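Local coordinates for protein putative aminooxidase (Propionibacterium acnes, PDB 2BA9) that isomerises polyunsaturated fatty acids, producing conjugated linoleic acid, and carries a bound FAD, at residues 224-236 / 239-251. Sequence-based numbering, arbitrary orientation.
Sequences VDITRITREDGKV and HTTDWDRESDVLV
Opposite His-239, the pair Thr-227 and Arg-228 forms a classic beta bulge in the three-stranded antiparallel meander (226-230, 236-240, 244-247) that lies beside the parallel FAD-binding sheet of this Rossmann-type fold. The carbonyl O of His-239 is gripped three times: Thr-227 N reaches it at 2.7 Å in the carbonyl plane, Arg-228 N is tilted slightly from that plane, and Thr-227 OG1, set between its own backbone N and carbonyl carbon (chi1 62°), comes from well above it. In return, His-239 N donates to Arg-228 O at 2.7 Å. The His-239 imidazole crosses the base of the Arg-228 side chain at a slant, its CD2 3.6 Å from Arg-228 CB, with the Arg-228 carbonyl at the ring edge, while His-237 stacks on the ring.

Tight apolar packing lies on the side turned to strand 9-12. There Val-236 CG2 rests on Leu-250 CB at 3.8 Å, and Ile-229 CG2 meets Leu-250 CD2 tip to tip; Ile-226, close to the FAD, touches Ile-12. Val-224 CG1 packs on Thr-240 CG2 at 3.5 Å.

The solvent side is looser. At the end of the type I' turn 232-235, Lys-235, its chain bent at chi2 (-61°), passes Glu-246 and Asp-248 with its methylenes, leaving NZ 5.3 Å from Glu-246 OE2; both acids instead form salt bridges with Arg-8. A water donates to Asp-248 OD1 and weakly to Gly-234 O. Next to this fringe, Ser-247 N points almost straight at Val-236 O, 2.6 Å away with an N-H...O angle of 177°.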
# COMPACT_ATOMS: atom_id res chain seq x y z
N VAL A 224 7.88 -21.38 2.39
CA VAL A 224 6.97 -22.12 3.24
C VAL A 224 5.56 -22.12 2.64
O VAL A 224 4.87 -21.10 2.62
CB VAL A 224 6.96 -21.56 4.67
CG1 VAL A 224 5.96 -22.31 5.57
CG2 VAL A 224 8.38 -21.64 5.27
N ASP A 225 5.16 -23.30 2.17
CA ASP A 225 3.88 -23.54 1.52
C ASP A 225 2.92 -24.07 2.57
O ASP A 225 2.83 -25.27 2.79
CB ASP A 225 4.07 -24.58 0.39
CG ASP A 225 2.83 -24.76 -0.49
OD1 ASP A 225 1.76 -24.19 -0.20
OD2 ASP A 225 2.94 -25.51 -1.49
N ILE A 226 2.24 -23.15 3.25
CA ILE A 226 1.23 -23.46 4.26
C ILE A 226 -0.04 -23.99 3.60
O ILE A 226 -0.69 -23.27 2.84
CB ILE A 226 0.83 -22.21 5.09
CG1 ILE A 226 2.03 -21.66 5.87
CG2 ILE A 226 -0.33 -22.54 6.02
CD1 ILE A 226 1.77 -20.31 6.51
N THR A 227 -0.39 -25.23 3.91
CA THR A 227 -1.56 -25.87 3.32
C THR A 227 -2.76 -25.90 4.25
O THR A 227 -3.90 -26.03 3.78
CB THR A 227 -1.22 -27.30 2.89
OG1 THR A 227 -0.84 -28.05 4.05
CG2 THR A 227 -0.07 -27.29 1.88
N ARG A 228 -2.53 -25.76 5.55
CA ARG A 228 -3.59 -25.87 6.54
C ARG A 228 -3.23 -25.17 7.86
O ARG A 228 -2.12 -25.34 8.37
CB ARG A 228 -3.90 -27.36 6.80
CG ARG A 228 -5.25 -27.63 7.47
CD ARG A 228 -5.77 -29.03 7.14
NE ARG A 228 -5.57 -29.37 5.71
CZ ARG A 228 -4.73 -30.31 5.24
NH1 ARG A 228 -3.99 -31.07 6.06
NH2 ARG A 228 -4.64 -30.49 3.93
N ILE A 229 -4.16 -24.38 8.39
CA ILE A 229 -4.08 -23.87 9.76
C ILE A 229 -5.39 -24.18 10.47
O ILE A 229 -6.47 -23.83 9.99
CB ILE A 229 -3.83 -22.34 9.84
CG1 ILE A 229 -2.47 -21.98 9.20
CG2 ILE A 229 -3.89 -21.86 11.29
CD1 ILE A 229 -2.15 -20.50 9.18
N THR A 230 -5.28 -24.87 11.61
CA THR A 230 -6.41 -25.19 12.48
C THR A 230 -6.11 -24.69 13.90
O THR A 230 -4.95 -24.67 14.34
CB THR A 230 -6.69 -26.69 12.51
OG1 THR A 230 -5.51 -27.39 12.94
CG2 THR A 230 -7.11 -27.18 11.14
N ARG A 231 -7.15 -24.27 14.61
CA ARG A 231 -6.97 -23.58 15.87
C ARG A 231 -7.88 -24.15 16.95
O ARG A 231 -8.86 -23.53 17.35
CB ARG A 231 -7.24 -22.08 15.70
CG ARG A 231 -6.16 -21.37 14.92
CD ARG A 231 -6.69 -20.10 14.31
NE ARG A 231 -7.74 -20.36 13.32
CZ ARG A 231 -8.59 -19.45 12.85
NH1 ARG A 231 -9.51 -19.79 11.95
NH2 ARG A 231 -8.54 -18.19 13.28
N GLU A 232 -7.52 -25.33 17.45
CA GLU A 232 -8.29 -26.00 18.48
C GLU A 232 -7.49 -26.08 19.78
O GLU A 232 -6.28 -25.85 19.80
CB GLU A 232 -8.68 -27.41 18.03
CG GLU A 232 -8.87 -27.60 16.54
CD GLU A 232 -7.63 -28.21 15.88
OE1 GLU A 232 -6.67 -27.46 15.55
OE2 GLU A 232 -7.61 -29.45 15.70
N ASP A 233 -8.20 -26.40 20.87
CA ASP A 233 -7.59 -26.66 22.18
C ASP A 233 -6.76 -25.47 22.71
O ASP A 233 -5.93 -25.64 23.61
CB ASP A 233 -6.71 -27.92 22.13
CG ASP A 233 -7.41 -29.11 21.46
OD1 ASP A 233 -8.52 -29.48 21.90
OD2 ASP A 233 -6.83 -29.67 20.50
N GLY A 234 -6.99 -24.29 22.15
CA GLY A 234 -6.28 -23.07 22.54
C GLY A 234 -4.92 -22.90 21.90
O GLY A 234 -4.11 -22.11 22.37
N LYS A 235 -4.67 -23.64 20.82
CA LYS A 235 -3.39 -23.61 20.11
C LYS A 235 -3.58 -23.38 18.62
O LYS A 235 -4.69 -23.50 18.09
CB LYS A 235 -2.63 -24.92 20.30
CG LYS A 235 -2.43 -25.33 21.74
CD LYS A 235 -1.62 -24.30 22.52
CE LYS A 235 -1.48 -24.73 23.98
NZ LYS A 235 -2.82 -24.86 24.65
N VAL A 236 -2.48 -23.05 17.95
CA VAL A 236 -2.47 -22.88 16.51
C VAL A 236 -1.59 -23.95 15.88
O VAL A 236 -0.37 -23.96 16.09
CB VAL A 236 -1.90 -21.50 16.11
CG1 VAL A 236 -1.77 -21.41 14.60
CG2 VAL A 236 -2.77 -20.38 16.64
N HIS A 239 0.18 -26.42 9.14
CA HIS A 239 0.64 -27.53 8.31
C HIS A 239 1.21 -27.01 6.99
O HIS A 239 0.54 -26.28 6.27
CB HIS A 239 -0.51 -28.49 8.01
CG HIS A 239 -1.28 -28.90 9.23
ND1 HIS A 239 -1.00 -30.05 9.93
CD2 HIS A 239 -2.31 -28.30 9.88
CE1 HIS A 239 -1.82 -30.14 10.96
NE2 HIS A 239 -2.63 -29.10 10.95
N THR A 240 2.44 -27.40 6.69
CA THR A 240 3.09 -27.04 5.44
C THR A 240 3.38 -28.30 4.63
O THR A 240 2.94 -29.39 4.98
CB THR A 240 4.40 -26.23 5.68
OG1 THR A 240 5.44 -27.10 6.18
CG2 THR A 240 4.14 -25.10 6.67
N THR A 241 4.13 -28.12 3.55
CA THR A 241 4.53 -29.22 2.69
C THR A 241 5.64 -30.07 3.33
O THR A 241 5.69 -31.29 3.13
CB THR A 241 4.95 -28.69 1.30
OG1 THR A 241 5.71 -27.48 1.45
CG2 THR A 241 3.71 -28.39 0.45
N ASP A 242 6.48 -29.42 4.12
CA ASP A 242 7.64 -30.07 4.76
C ASP A 242 7.38 -30.49 6.21
O ASP A 242 8.08 -31.35 6.74
CB ASP A 242 8.85 -29.12 4.74
CG ASP A 242 9.15 -28.57 3.35
OD1 ASP A 242 8.95 -29.29 2.35
OD2 ASP A 242 9.58 -27.40 3.27
N TRP A 243 6.41 -29.87 6.87
CA TRP A 243 6.17 -30.13 8.29
C TRP A 243 4.83 -29.58 8.74
O TRP A 243 4.21 -28.77 8.05
CB TRP A 243 7.28 -29.49 9.14
CG TRP A 243 7.59 -28.05 8.81
CD1 TRP A 243 8.61 -27.60 8.03
CD2 TRP A 243 6.89 -26.88 9.26
NE1 TRP A 243 8.58 -26.22 7.95
CE2 TRP A 243 7.54 -25.76 8.71
CE3 TRP A 243 5.77 -26.68 10.08
CZ2 TRP A 243 7.11 -24.45 8.94
CZ3 TRP A 243 5.35 -25.37 10.31
CH2 TRP A 243 6.02 -24.28 9.75
N ASP A 244 4.40 -30.02 9.91
CA ASP A 244 3.27 -29.40 10.59
C ASP A 244 3.66 -29.16 12.05
O ASP A 244 4.22 -30.04 12.71
CB ASP A 244 2.00 -30.25 10.46
CG ASP A 244 2.19 -31.67 10.94
OD1 ASP A 244 1.96 -32.62 10.16
OD2 ASP A 244 2.58 -31.84 12.12
N ARG A 245 3.39 -27.94 12.54
CA ARG A 245 3.87 -27.52 13.85
C ARG A 245 2.88 -26.69 14.63
O ARG A 245 2.00 -26.04 14.06
CB ARG A 245 5.17 -26.74 13.72
CG ARG A 245 6.37 -27.63 13.48
CD ARG A 245 7.57 -26.81 13.13
NE ARG A 245 8.58 -27.63 12.48
CZ ARG A 245 9.54 -27.18 11.67
NH1 ARG A 245 9.64 -25.88 11.38
NH2 ARG A 245 10.40 -28.04 11.13
N GLU A 246 3.07 -26.69 15.95
CA GLU A 246 2.16 -26.05 16.88
C GLU A 246 2.74 -24.74 17.38
O GLU A 246 3.91 -24.67 17.76
CB GLU A 246 1.92 -26.99 18.06
CG GLU A 246 0.81 -26.57 19.00
CD GLU A 246 0.77 -27.45 20.22
OE1 GLU A 246 0.81 -28.69 20.06
OE2 GLU A 246 0.71 -26.92 21.35
N SER A 247 1.90 -23.70 17.38
CA SER A 247 2.21 -22.44 18.02
C SER A 247 1.11 -22.05 19.01
O SER A 247 0.04 -22.69 19.07
CB SER A 247 2.40 -21.35 16.98
OG SER A 247 3.32 -21.76 15.98
N ASP A 248 1.37 -21.01 19.79
CA ASP A 248 0.43 -20.52 20.79
C ASP A 248 -0.41 -19.39 20.22
O ASP A 248 -1.60 -19.29 20.52
CB ASP A 248 1.19 -20.01 22.02
CG ASP A 248 1.91 -21.12 22.74
OD1 ASP A 248 1.25 -22.11 23.09
OD2 ASP A 248 3.12 -21.00 22.96
N VAL A 249 0.22 -18.56 19.40
CA VAL A 249 -0.41 -17.36 18.86
C VAL A 249 -0.15 -17.24 17.34
O VAL A 249 0.93 -17.61 16.85
CB VAL A 249 0.10 -16.10 19.59
CG1 VAL A 249 -0.64 -14.86 19.13
CG2 VAL A 249 -0.03 -16.28 21.07
N LEU A 250 -1.16 -16.77 16.62
CA LEU A 250 -1.08 -16.53 15.19
C LEU A 250 -1.26 -15.05 14.87
O LEU A 250 -2.20 -14.43 15.34
CB LEU A 250 -2.19 -17.32 14.48
CG LEU A 250 -2.17 -17.30 12.95
CD1 LEU A 250 -0.86 -17.89 12.42
CD2 LEU A 250 -3.39 -18.07 12.40
N VAL A 251 -0.36 -14.50 14.05
CA VAL A 251 -0.43 -13.11 13.62
C VAL A 251 -0.41 -13.04 12.09
O VAL A 251 0.57 -13.44 11.45
CB VAL A 251 0.70 -12.25 14.24
CG1 VAL A 251 0.62 -10.80 13.75
CG2 VAL A 251 0.60 -12.30 15.75
O HOH W 1 -1.11 -21.68 24.11